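Local atomic coordinates of aspartate aminotransferase (Thermotoga maritima, PDB entry 1O4S), a protein that catalyses the reversible transfer of an amino group from L-aspartate to 2-oxoglutarate, giving oxaloacetate and L-glutamate, with pyridoxal 5'-phosphate as cofactor. Residues T251-G256 with T281-A286; D213-S218 with F244-S249; V106-K111 with H274-I279; D76-Y81 with S100-V105. All coordinates share one frame; numbering follows the deposited sequence. Where two conformers were deposited one is given.

Contact 1: T251-G256 with T281-A286; sequences TGWRVG and TVAQYA. With PLP (pyridoxal-5'-phosphate), chain M.
Trp253 and Ala283 bring the two backbones closest, with their CA atoms 5.8 Å apart. Residues 281-286 form the first turns of helix 281-290. On the other side, 251-253 have helical backbone angles without a regular helix, and the chain then leaves them through Arg254, whose phi is positive, to enter strand 256-259. In this fold type I aminotransferase the bend has two faces: one packs on the helix and the other holds the cofactor phosphate.

The Trp253 indole does most of the packing. With CG beside the backbone N and anti to the carbonyl carbon (chi1 -69°), the ring reaches along the helix flank. Ala286 CB sits over one face as a CH-pi contact, 3.9 Å from the centroid of the Trp253 six-membered ring and 17° off its normal. Val282 comes in at the edge instead, its CG1 4.0 Å from Trp253 CZ3. Between them the helix backbone closes up obliquely, Ala283 CA lying 3.6 Å from Trp253 CE3. Beyond the bend, Val255 CG2 touches Ala283 CB at 3.7 Å. The indole NE1 is bonded to Thr55, and Asn280 of the second subunit donates to the Trp253 carbonyl.

Arg254 runs the other way, bent at chi2 and chi3, and its guanidinium meets the phosphate at its edge. NH1 is shared between Thr251 O at 3.0 Å, in the carbonyl plane, and PLP O1P at 2.8 Å. NH2 also bonds Thr276 O of the second subunit, and it gives PLP O3P an almost straight bond of 2.8 Å (169° at the hydrogen).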
# COMPACT_ATOMS: atom_id res chain seq x y z
N THR B 251 -13.47 -3.17 6.70
CA THR B 251 -12.61 -2.00 6.43
C THR B 251 -11.17 -2.18 6.88
O THR B 251 -10.27 -1.80 6.14
CB THR B 251 -13.16 -0.71 7.10
OG1 THR B 251 -13.52 -1.03 8.43
CG2 THR B 251 -14.40 -0.17 6.42
N GLY B 252 -10.95 -2.74 8.07
CA GLY B 252 -9.61 -2.93 8.59
C GLY B 252 -8.78 -4.03 7.90
O GLY B 252 -7.60 -4.09 8.10
N TRP B 253 -9.42 -4.87 7.09
CA TRP B 253 -8.75 -5.92 6.31
C TRP B 253 -7.94 -5.38 5.13
O TRP B 253 -6.92 -5.95 4.80
CB TRP B 253 -9.72 -6.99 5.81
CG TRP B 253 -10.25 -7.83 6.88
CD1 TRP B 253 -11.41 -7.64 7.60
CD2 TRP B 253 -9.69 -9.05 7.35
NE1 TRP B 253 -11.59 -8.68 8.48
CE2 TRP B 253 -10.53 -9.54 8.37
CE3 TRP B 253 -8.54 -9.77 7.01
CZ2 TRP B 253 -10.25 -10.71 9.05
CZ3 TRP B 253 -8.26 -10.93 7.71
CH2 TRP B 253 -9.12 -11.38 8.70
N ARG B 254 -8.37 -4.24 4.58
CA ARG B 254 -7.80 -3.57 3.41
C ARG B 254 -7.74 -4.48 2.20
O ARG B 254 -6.64 -4.81 1.76
CB ARG B 254 -6.40 -2.97 3.70
CG ARG B 254 -6.20 -2.39 5.11
CD ARG B 254 -7.04 -1.18 5.47
NE ARG B 254 -7.02 -0.16 4.44
CZ ARG B 254 -8.03 0.18 3.64
NH1 ARG B 254 -9.21 -0.39 3.73
NH2 ARG B 254 -7.84 1.13 2.72
N VAL B 255 -8.90 -4.91 1.70
CA VAL B 255 -9.00 -5.71 0.49
C VAL B 255 -10.01 -5.07 -0.46
O VAL B 255 -11.19 -4.94 -0.14
CB VAL B 255 -9.53 -7.12 0.72
CG1 VAL B 255 -9.36 -7.96 -0.56
CG2 VAL B 255 -8.88 -7.73 1.89
N GLY B 256 -9.52 -4.66 -1.62
CA GLY B 256 -10.35 -4.16 -2.67
C GLY B 256 -9.76 -4.68 -3.96
O GLY B 256 -8.81 -5.48 -3.94
N THR B 281 -1.75 -11.89 3.11
CA THR B 281 -2.27 -13.18 2.65
C THR B 281 -3.49 -13.63 3.42
O THR B 281 -4.41 -14.23 2.84
CB THR B 281 -1.19 -14.26 2.71
OG1 THR B 281 0.02 -13.74 2.14
CG2 THR B 281 -1.57 -15.48 1.89
N VAL B 282 -3.48 -13.41 4.73
CA VAL B 282 -4.67 -13.72 5.53
C VAL B 282 -5.89 -13.02 4.95
O VAL B 282 -6.95 -13.64 4.78
CB VAL B 282 -4.50 -13.41 7.04
CG1 VAL B 282 -5.66 -13.99 7.83
CG2 VAL B 282 -3.18 -13.96 7.57
N ALA B 283 -5.75 -11.72 4.67
CA ALA B 283 -6.81 -10.92 4.09
C ALA B 283 -7.32 -11.52 2.76
O ALA B 283 -8.51 -11.52 2.47
CB ALA B 283 -6.32 -9.46 3.87
N GLN B 284 -6.42 -12.02 1.95
CA GLN B 284 -6.82 -12.62 0.69
C GLN B 284 -7.71 -13.80 0.93
O GLN B 284 -8.75 -13.90 0.28
CB GLN B 284 -5.63 -12.99 -0.16
CG GLN B 284 -4.82 -11.80 -0.55
CD GLN B 284 -3.79 -12.09 -1.63
OE1 GLN B 284 -4.14 -12.51 -2.70
NE2 GLN B 284 -2.54 -11.81 -1.34
N TYR B 285 -7.35 -14.67 1.86
CA TYR B 285 -8.21 -15.79 2.18
C TYR B 285 -9.51 -15.39 2.83
O TYR B 285 -10.57 -15.99 2.55
CB TYR B 285 -7.47 -16.89 2.96
CG TYR B 285 -6.54 -17.63 2.00
CD1 TYR B 285 -5.19 -17.33 1.93
CD2 TYR B 285 -7.05 -18.57 1.11
CE1 TYR B 285 -4.36 -17.96 1.04
CE2 TYR B 285 -6.21 -19.22 0.22
CZ TYR B 285 -4.86 -18.90 0.20
OH TYR B 285 -4.02 -19.52 -0.65
N ALA B 286 -9.46 -14.35 3.66
CA ALA B 286 -10.68 -13.82 4.25
C ALA B 286 -11.66 -13.32 3.14
O ALA B 286 -12.84 -13.63 3.16
CB ALA B 286 -10.34 -12.70 5.21
N1 PLP M . -14.47 5.34 -2.01
C2 PLP M . -15.33 5.95 -1.12
C2A PLP M . -16.11 7.12 -1.65
C3 PLP M . -15.43 5.50 0.21
O3 PLP M . -16.20 6.04 0.99
C4 PLP M . -14.69 4.39 0.63
C4A PLP M . -14.81 3.88 2.09
C5 PLP M . -13.84 3.79 -0.33
C6 PLP M . -13.74 4.29 -1.63
C5A PLP M . -12.95 2.58 -0.10
O4P PLP M . -12.16 2.37 1.06
P PLP M . -11.31 1.04 1.28
O1P PLP M . -11.50 0.83 2.74
O2P PLP M . -11.84 -0.04 0.43
O3P PLP M . -9.97 1.54 0.93

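Contact 2: D213-S218 with F244-S249; sequences DEVYDS and FSKSHS. With PLP (pyridoxal-5'-phosphate), chain M.
Val215, Tyr216 and Ser218 meet Lys246 and Ser247, and both segments reach the cofactor. At the head of the first segment Asp213 points its carboxylate at the pyridine; its OD2 lies 2.6 Å from PLP N1 and is hydrogen-bonded to Tyr138. A type I turn follows from Glu214 to Asp217. Within it Val215 lays CG2 against the pyridine, 3.6 Å from PLP C6, while Val215 O accepts from a water that in turn accepts from Ser247 N.

This is the heart of the fold type I aminotransferase active site. NZ of Lys246 is covalently joined to PLP C4A at 1.4 Å, consistent with the internal aldimine. The lysine, bent at chi2 (-55°), passes obliquely by the Tyr216 ring, with CG 3.6 Å from Tyr216 CE1. Tyr216 OH makes a very short 2.5 Å hydrogen bond to PLP O3, which lies at the ring's edge, and it is also bonded to Tyr328. Lys246 NZ is 3.1 Å from Tyr216 OH, but the angle is too poor for a hydrogen bond. With a phenylalanine here the hydroxyl is gone, and PLP O3 and Tyr328 would probably each be left without this partner.

Next door, Ser245 OG donates to PLP O1P at 2.7 Å. The first segment ends at Ser218, whose CB rests on Ser247 CB at 3.9 Å.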
# COMPACT_ATOMS: atom_id res chain seq x y z
N ASP B 213 -16.04 4.11 -8.98
CA ASP B 213 -15.86 3.68 -7.61
C ASP B 213 -17.22 3.27 -7.07
O ASP B 213 -18.00 4.12 -6.61
CB ASP B 213 -15.29 4.84 -6.80
CG ASP B 213 -15.05 4.49 -5.34
OD1 ASP B 213 -15.43 3.37 -4.88
OD2 ASP B 213 -14.49 5.33 -4.57
N GLU B 214 -17.47 1.97 -7.07
CA GLU B 214 -18.76 1.40 -6.73
C GLU B 214 -18.75 0.62 -5.40
O GLU B 214 -19.46 -0.35 -5.23
CB GLU B 214 -19.25 0.56 -7.93
CG GLU B 214 -19.75 1.46 -9.08
CD GLU B 214 -20.28 0.73 -10.33
OE1 GLU B 214 -20.94 -0.35 -10.23
OE2 GLU B 214 -20.05 1.28 -11.45
N VAL B 215 -17.95 1.08 -4.45
CA VAL B 215 -17.76 0.34 -3.20
C VAL B 215 -19.02 0.23 -2.34
O VAL B 215 -19.09 -0.66 -1.48
CB VAL B 215 -16.67 0.92 -2.29
CG1 VAL B 215 -15.34 0.55 -2.78
CG2 VAL B 215 -16.82 2.43 -2.09
N TYR B 216 -19.99 1.12 -2.58
CA TYR B 216 -21.24 1.15 -1.81
C TYR B 216 -22.36 0.49 -2.57
O TYR B 216 -23.49 0.60 -2.17
CB TYR B 216 -21.61 2.59 -1.46
CG TYR B 216 -20.66 3.26 -0.50
CD1 TYR B 216 -20.71 2.97 0.85
CD2 TYR B 216 -19.75 4.20 -0.93
CE1 TYR B 216 -19.88 3.59 1.73
CE2 TYR B 216 -18.89 4.83 -0.04
CZ TYR B 216 -18.96 4.51 1.29
OH TYR B 216 -18.13 5.09 2.21
N ASP B 217 -22.05 -0.23 -3.64
CA ASP B 217 -23.09 -0.77 -4.51
C ASP B 217 -24.07 -1.78 -3.88
O ASP B 217 -25.16 -2.01 -4.43
CB ASP B 217 -22.51 -1.35 -5.81
CG ASP B 217 -21.75 -2.66 -5.61
OD1 ASP B 217 -21.53 -3.38 -6.62
OD2 ASP B 217 -21.27 -3.05 -4.53
N SER B 218 -23.67 -2.40 -2.76
CA SER B 218 -24.49 -3.33 -2.01
C SER B 218 -25.41 -2.60 -1.09
O SER B 218 -26.45 -3.10 -0.72
CB SER B 218 -23.60 -4.23 -1.11
OG SER B 218 -23.37 -5.43 -1.80
N PHE B 244 -14.30 -5.02 -0.27
CA PHE B 244 -15.05 -5.71 0.78
C PHE B 244 -15.34 -4.83 1.97
O PHE B 244 -16.06 -5.23 2.89
CB PHE B 244 -14.27 -6.96 1.21
CG PHE B 244 -14.16 -7.95 0.12
CD1 PHE B 244 -13.17 -7.80 -0.86
CD2 PHE B 244 -15.10 -8.97 -0.01
CE1 PHE B 244 -13.07 -8.69 -1.91
CE2 PHE B 244 -15.03 -9.87 -1.08
CZ PHE B 244 -14.01 -9.73 -2.03
N SER B 245 -14.77 -3.64 1.95
CA SER B 245 -14.78 -2.78 3.13
C SER B 245 -16.19 -2.45 3.57
O SER B 245 -16.52 -2.56 4.73
CB SER B 245 -14.03 -1.49 2.84
OG SER B 245 -12.63 -1.66 2.99
N LYS B 246 -17.02 -2.01 2.64
CA LYS B 246 -18.36 -1.53 2.99
C LYS B 246 -19.37 -2.64 2.93
O LYS B 246 -20.16 -2.81 3.85
CB LYS B 246 -18.76 -0.32 2.09
CG LYS B 246 -17.66 0.83 2.02
CD LYS B 246 -17.25 1.34 3.40
CE LYS B 246 -16.04 2.32 3.43
NZ LYS B 246 -15.81 2.97 2.14
N SER B 247 -19.32 -3.43 1.86
CA SER B 247 -20.26 -4.50 1.64
C SER B 247 -20.23 -5.55 2.74
O SER B 247 -21.26 -6.15 3.02
CB SER B 247 -20.04 -5.16 0.26
OG SER B 247 -18.78 -5.81 0.21
N HIS B 248 -19.07 -5.78 3.37
CA HIS B 248 -18.92 -6.84 4.38
C HIS B 248 -18.36 -6.34 5.67
O HIS B 248 -17.94 -7.14 6.52
CB HIS B 248 -18.01 -7.93 3.85
CG HIS B 248 -18.63 -8.72 2.75
ND1 HIS B 248 -18.45 -8.40 1.42
CD2 HIS B 248 -19.46 -9.78 2.77
CE1 HIS B 248 -19.10 -9.27 0.67
NE2 HIS B 248 -19.73 -10.11 1.47
N SER B 249 -18.33 -5.03 5.83
CA SER B 249 -17.81 -4.42 7.02
C SER B 249 -16.41 -4.97 7.36
O SER B 249 -16.17 -5.45 8.48
CB SER B 249 -18.76 -4.62 8.19
OG SER B 249 -18.56 -3.62 9.15
N1 PLP M . -14.47 5.34 -2.01
C2 PLP M . -15.33 5.95 -1.12
C2A PLP M . -16.11 7.12 -1.65
C3 PLP M . -15.43 5.50 0.21
O3 PLP M . -16.20 6.04 0.99
C4 PLP M . -14.69 4.39 0.63
C4A PLP M . -14.81 3.88 2.09
C5 PLP M . -13.84 3.79 -0.33
C6 PLP M . -13.74 4.29 -1.63
C5A PLP M . -12.95 2.58 -0.10
O4P PLP M . -12.16 2.37 1.06
P PLP M . -11.31 1.04 1.28
O1P PLP M . -11.50 0.83 2.74
O2P PLP M . -11.84 -0.04 0.43
O3P PLP M . -9.97 1.54 0.93
O HOH W 1 -17.47 -2.54 -0.47

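Contact 3: V106-K111 with H274-I279; sequences VTNGAK and HTTSCI. With PLP (pyridoxal-5'-phosphate), chain M.
Ile279 packs into the angle made by Val106, Thr107 and Asn108, and it carries the largest share of the buried surface. Its side chain divides the work. CD1 meets Val106 CG1 at 3.6 Å, the two side chains crossing at about a right angle, while CG2 presses on the backbone at Thr107 C (3.5 Å). With CG1 between the backbone N and the carbonyl carbon (chi1 79°), both branches of Ile279 are turned to the strand end. Asn108 slides past Ile279 in the opposite direction, its amide against CG2 and CB.

The polar links run mainly through water. One water donates to Val106 O and accepts from Ile279 N, tying backbone to backbone. Another takes Asn108 ND2 at 3.0 Å and reaches Cys278 O at 2.9 Å. Asn108 ND2 is also bonded to Gln112, which in turn holds Thr276 OG1. An alanine at Asn108 removes this amide, and would probably leave Gln112 and the bridging water each short of a partner and open a gap beside Ile279.

The third kind of interaction is anion binding. Ala110 N bonds PLP O2P at 2.8 Å and Lys111 N bonds O3P at 3.0 Å, so the phosphate sits at the N-terminal end of helix 109-121, where the helix dipole would be expected to suit it. Gly109, lacking a CB, lets O3P come within 3.4 Å of its CA.

Strand 104-107 thus runs into helix 109-121 against the loop that joins helix 262-275 to helix 281-290, with helix 81-95 packed on Val106 and strand 256-259 bonded alongside at Thr107.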
# COMPACT_ATOMS: atom_id res chain seq x y z
N VAL B 106 -5.97 -7.26 -7.15
CA VAL B 106 -6.38 -7.18 -5.77
C VAL B 106 -5.42 -6.19 -5.10
O VAL B 106 -4.21 -6.28 -5.29
CB VAL B 106 -6.31 -8.57 -5.12
CG1 VAL B 106 -6.53 -8.48 -3.60
CG2 VAL B 106 -7.33 -9.50 -5.80
N THR B 107 -5.99 -5.26 -4.34
CA THR B 107 -5.31 -4.12 -3.77
C THR B 107 -5.68 -3.90 -2.31
O THR B 107 -6.64 -4.47 -1.79
CB THR B 107 -5.76 -2.85 -4.56
OG1 THR B 107 -7.18 -2.67 -4.42
CG2 THR B 107 -5.51 -2.97 -6.11
N ASN B 108 -4.92 -3.06 -1.64
CA ASN B 108 -5.16 -2.71 -0.25
C ASN B 108 -6.29 -1.69 -0.16
O ASN B 108 -6.07 -0.48 -0.15
CB ASN B 108 -3.89 -2.12 0.39
CG ASN B 108 -2.82 -3.16 0.64
OD1 ASN B 108 -2.98 -3.97 1.52
ND2 ASN B 108 -1.70 -3.10 -0.11
N GLY B 109 -7.48 -2.22 0.00
CA GLY B 109 -8.72 -1.47 -0.15
C GLY B 109 -8.95 -1.00 -1.57
O GLY B 109 -8.07 -1.08 -2.46
N ALA B 110 -10.17 -0.54 -1.81
CA ALA B 110 -10.48 0.27 -2.98
C ALA B 110 -9.58 1.53 -3.07
O ALA B 110 -9.35 2.05 -4.14
CB ALA B 110 -11.98 0.69 -2.96
N LYS B 111 -9.10 2.03 -1.94
CA LYS B 111 -8.27 3.21 -1.97
C LYS B 111 -6.99 3.02 -2.82
O LYS B 111 -6.66 3.88 -3.62
CB LYS B 111 -7.93 3.68 -0.57
CG LYS B 111 -7.33 5.06 -0.57
CD LYS B 111 -6.96 5.54 0.84
CE LYS B 111 -7.95 6.53 1.35
NZ LYS B 111 -7.46 7.37 2.50
N HIS B 274 5.42 -3.05 -7.32
CA HIS B 274 6.60 -2.31 -6.91
C HIS B 274 6.36 -1.42 -5.70
O HIS B 274 7.33 -0.99 -5.08
CB HIS B 274 7.13 -1.49 -8.08
CG HIS B 274 7.60 -2.33 -9.22
ND1 HIS B 274 8.59 -3.27 -9.08
CD2 HIS B 274 7.19 -2.40 -10.51
CE1 HIS B 274 8.79 -3.88 -10.23
NE2 HIS B 274 7.94 -3.39 -11.11
N THR B 275 5.10 -1.15 -5.38
CA THR B 275 4.77 -0.22 -4.30
C THR B 275 4.58 -0.92 -2.95
O THR B 275 5.25 -0.57 -2.00
CB THR B 275 3.55 0.67 -4.63
OG1 THR B 275 2.41 -0.12 -4.99
CG2 THR B 275 3.85 1.60 -5.83
N THR B 276 3.64 -1.86 -2.87
CA THR B 276 3.35 -2.63 -1.67
C THR B 276 3.57 -4.11 -1.86
O THR B 276 3.53 -4.86 -0.89
CB THR B 276 1.86 -2.48 -1.23
OG1 THR B 276 0.98 -2.89 -2.30
CG2 THR B 276 1.52 -1.07 -0.95
N SER B 277 3.74 -4.52 -3.11
CA SER B 277 3.62 -5.91 -3.50
C SER B 277 2.21 -6.45 -3.18
O SER B 277 1.24 -5.67 -3.02
CB SER B 277 4.68 -6.76 -2.82
OG SER B 277 4.93 -7.86 -3.65
N CYS B 278 2.10 -7.76 -3.08
CA CYS B 278 0.88 -8.43 -2.72
C CYS B 278 0.32 -7.91 -1.39
O CYS B 278 1.03 -7.44 -0.52
CB CYS B 278 1.13 -9.95 -2.61
SG CYS B 278 2.45 -10.43 -1.46
N ILE B 279 -0.98 -8.03 -1.23
CA ILE B 279 -1.64 -7.67 0.04
C ILE B 279 -1.54 -8.84 1.01
O ILE B 279 -1.28 -9.97 0.65
CB ILE B 279 -3.10 -7.18 -0.15
CG1 ILE B 279 -4.10 -8.33 -0.36
CG2 ILE B 279 -3.20 -6.19 -1.31
CD1 ILE B 279 -5.59 -7.92 -0.20
N1 PLP M . -14.47 5.34 -2.01
C2 PLP M . -15.33 5.95 -1.12
C2A PLP M . -16.11 7.12 -1.65
C3 PLP M . -15.43 5.50 0.21
O3 PLP M . -16.20 6.04 0.99
C4 PLP M . -14.69 4.39 0.63
C4A PLP M . -14.81 3.88 2.09
C5 PLP M . -13.84 3.79 -0.33
C6 PLP M . -13.74 4.29 -1.63
C5A PLP M . -12.95 2.58 -0.10
O4P PLP M . -12.16 2.37 1.06
P PLP M . -11.31 1.04 1.28
O1P PLP M . -11.50 0.83 2.74
O2P PLP M . -11.84 -0.04 0.43
O3P PLP M . -9.97 1.54 0.93
O HOH W 2 -2.33 -8.16 -4.18
O HOH W 3 0.51 -4.91 0.69

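Contact 4: D76-Y81 with S100-V105; sequences DPRGIY and SPDQVV
Arg78 and Asp102 cross obliquely, their guanidinium and carboxylate planes 21° apart, and a salt bridge joins NH1 of Arg78 to OD2 of Asp102 at 3.2 Å. Arg78 has two deposited conformers, so the pairing is less certain than a single position would make it. The chain is extended from CG to NE, which carries the guanidinium out to the Asp102 carboxylate. The group is shared: Arg78 NE also pairs with Asp76 OD2 at 3.0 Å, using that oxygen's syn lone pair, though the oxygen lies 22° out of the guanidinium plane. The arginine therefore links two acids whose like charges, Asp76 OD2 and Asp102 OD2, stay 6.6 Å apart. Arg84 adds long, weak ion pairs to both.

The two segments lead into the large-domain sheet of the fold type I transaminase. A type I turn from Asp76 to Gly79 leads to Ile80, the N-cap of helix 81-95. After that helix the chain folds back through an ST turn at Ser100 into edge strand 104-107. The turn and the strand lie side by side, with Arg78 CA 4.8 Å from Val105 CA, and Arg78 is backbone-bonded to Val106. Val105 CG1 rests on Arg78 CB at 4.0 Å.

Nearer the solvent, Tyr81, its CG anti to the backbone N (chi1 -178°), reaches across obliquely to the Pro101 ring. Tyr81 CE1 touches Pro101 CB at 3.7 Å, and the hydroxyl oxygen, Tyr81 OH, lies 3.5 Å from Pro101 CG.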
# COMPACT_ATOMS: atom_id res chain seq x y z
N ASP B 76 1.40 -13.94 -5.54
CA ASP B 76 1.33 -13.17 -6.78
C ASP B 76 0.97 -11.73 -6.40
O ASP B 76 0.02 -11.51 -5.68
CB ASP B 76 0.26 -13.82 -7.65
CG ASP B 76 0.13 -13.21 -9.04
OD1 ASP B 76 0.50 -12.04 -9.30
OD2 ASP B 76 -0.44 -13.84 -9.94
N PRO B 77 1.73 -10.74 -6.84
CA PRO B 77 1.44 -9.34 -6.48
C PRO B 77 0.04 -8.83 -6.88
O PRO B 77 -0.47 -7.89 -6.23
CB PRO B 77 2.48 -8.53 -7.26
CG PRO B 77 3.48 -9.45 -7.73
CD PRO B 77 2.92 -10.87 -7.69
N ARG B 78 -0.56 -9.40 -7.92
CA ARG B 78 -1.91 -8.99 -8.31
C ARG B 78 -2.99 -9.66 -7.51
O ARG B 78 -4.14 -9.35 -7.74
CB ARG B 78 -2.22 -9.21 -9.81
CG ARG B 78 -1.38 -10.20 -10.48
CD ARG B 78 -1.52 -10.46 -11.93
NE ARG B 78 -0.96 -11.80 -12.09
CZ ARG B 78 -1.10 -12.58 -13.13
NH1 ARG B 78 -1.75 -12.16 -14.22
NH2 ARG B 78 -0.54 -13.78 -13.08
N GLY B 79 -2.62 -10.58 -6.62
CA GLY B 79 -3.56 -11.33 -5.81
C GLY B 79 -3.56 -12.79 -6.21
O GLY B 79 -3.29 -13.12 -7.39
N ILE B 80 -3.84 -13.68 -5.26
CA ILE B 80 -3.88 -15.11 -5.55
C ILE B 80 -4.92 -15.38 -6.62
O ILE B 80 -5.99 -14.77 -6.61
CB ILE B 80 -4.19 -15.98 -4.29
CG1 ILE B 80 -5.53 -15.63 -3.67
CG2 ILE B 80 -3.04 -15.88 -3.23
CD1 ILE B 80 -5.93 -16.51 -2.51
N TYR B 81 -4.62 -16.30 -7.53
CA TYR B 81 -5.47 -16.61 -8.68
C TYR B 81 -6.90 -16.87 -8.28
O TYR B 81 -7.82 -16.40 -8.93
CB TYR B 81 -4.97 -17.88 -9.40
CG TYR B 81 -5.78 -18.20 -10.61
CD1 TYR B 81 -5.62 -17.46 -11.77
CD2 TYR B 81 -6.74 -19.22 -10.60
CE1 TYR B 81 -6.38 -17.72 -12.90
CE2 TYR B 81 -7.50 -19.49 -11.71
CZ TYR B 81 -7.31 -18.74 -12.88
OH TYR B 81 -8.06 -19.00 -14.02
N SER B 100 -12.12 -12.26 -17.35
CA SER B 100 -10.96 -13.08 -17.04
C SER B 100 -10.31 -12.70 -15.69
O SER B 100 -10.32 -11.55 -15.30
CB SER B 100 -9.97 -12.96 -18.20
OG SER B 100 -8.71 -13.49 -17.89
N PRO B 101 -9.75 -13.66 -14.96
CA PRO B 101 -9.01 -13.36 -13.71
C PRO B 101 -7.83 -12.39 -13.94
O PRO B 101 -7.45 -11.63 -13.05
CB PRO B 101 -8.50 -14.73 -13.26
CG PRO B 101 -9.32 -15.74 -14.01
CD PRO B 101 -9.73 -15.10 -15.27
N ASP B 102 -7.27 -12.43 -15.16
CA ASP B 102 -6.20 -11.51 -15.55
C ASP B 102 -6.66 -10.06 -15.79
O ASP B 102 -5.83 -9.18 -16.04
CB ASP B 102 -5.46 -12.07 -16.78
CG ASP B 102 -4.62 -13.33 -16.44
OD1 ASP B 102 -4.24 -14.06 -17.41
OD2 ASP B 102 -4.34 -13.71 -15.23
N GLN B 103 -7.96 -9.79 -15.66
CA GLN B 103 -8.49 -8.42 -15.70
C GLN B 103 -8.61 -7.78 -14.32
O GLN B 103 -8.99 -6.64 -14.21
CB GLN B 103 -9.88 -8.41 -16.35
CG GLN B 103 -9.85 -8.64 -17.83
CD GLN B 103 -11.23 -8.60 -18.47
OE1 GLN B 103 -11.82 -9.64 -18.73
NE2 GLN B 103 -11.76 -7.39 -18.69
N VAL B 104 -8.33 -8.56 -13.27
CA VAL B 104 -8.54 -8.18 -11.87
C VAL B 104 -7.20 -7.98 -11.18
O VAL B 104 -6.28 -8.77 -11.35
CB VAL B 104 -9.32 -9.28 -11.09
CG1 VAL B 104 -9.49 -8.91 -9.56
CG2 VAL B 104 -10.66 -9.59 -11.77
N VAL B 105 -7.08 -6.93 -10.38
CA VAL B 105 -5.94 -6.77 -9.50
C VAL B 105 -6.49 -6.52 -8.10
O VAL B 105 -7.35 -5.68 -7.91
CB VAL B 105 -5.03 -5.57 -9.89
CG1 VAL B 105 -3.77 -5.59 -9.10
CG2 VAL B 105 -4.70 -5.60 -11.39

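Overall arrangement
Contacts 1, 2 and 3 are buried, all touch the cofactor and all reach the second subunit; contact 4 is partly exposed, touches no other chain and lies farthest from the chain's centre. Chemistry follows place: contact 2 holds the pyridine ring, the covalent lysine link and, through Ser245, the phosphate; contacts 1 and 3 bind the phosphate and pack apolar groups elsewhere; contact 4 joins a salt-bridge network to a little apolar packing. Strand 104-107 serves both contacts 3 and 4. Gln284 of contact 1 probably bonds Ile80 of contact 4 and Ile279 of contact 3, while Val255 O probably bonds Phe244 N of contact 2.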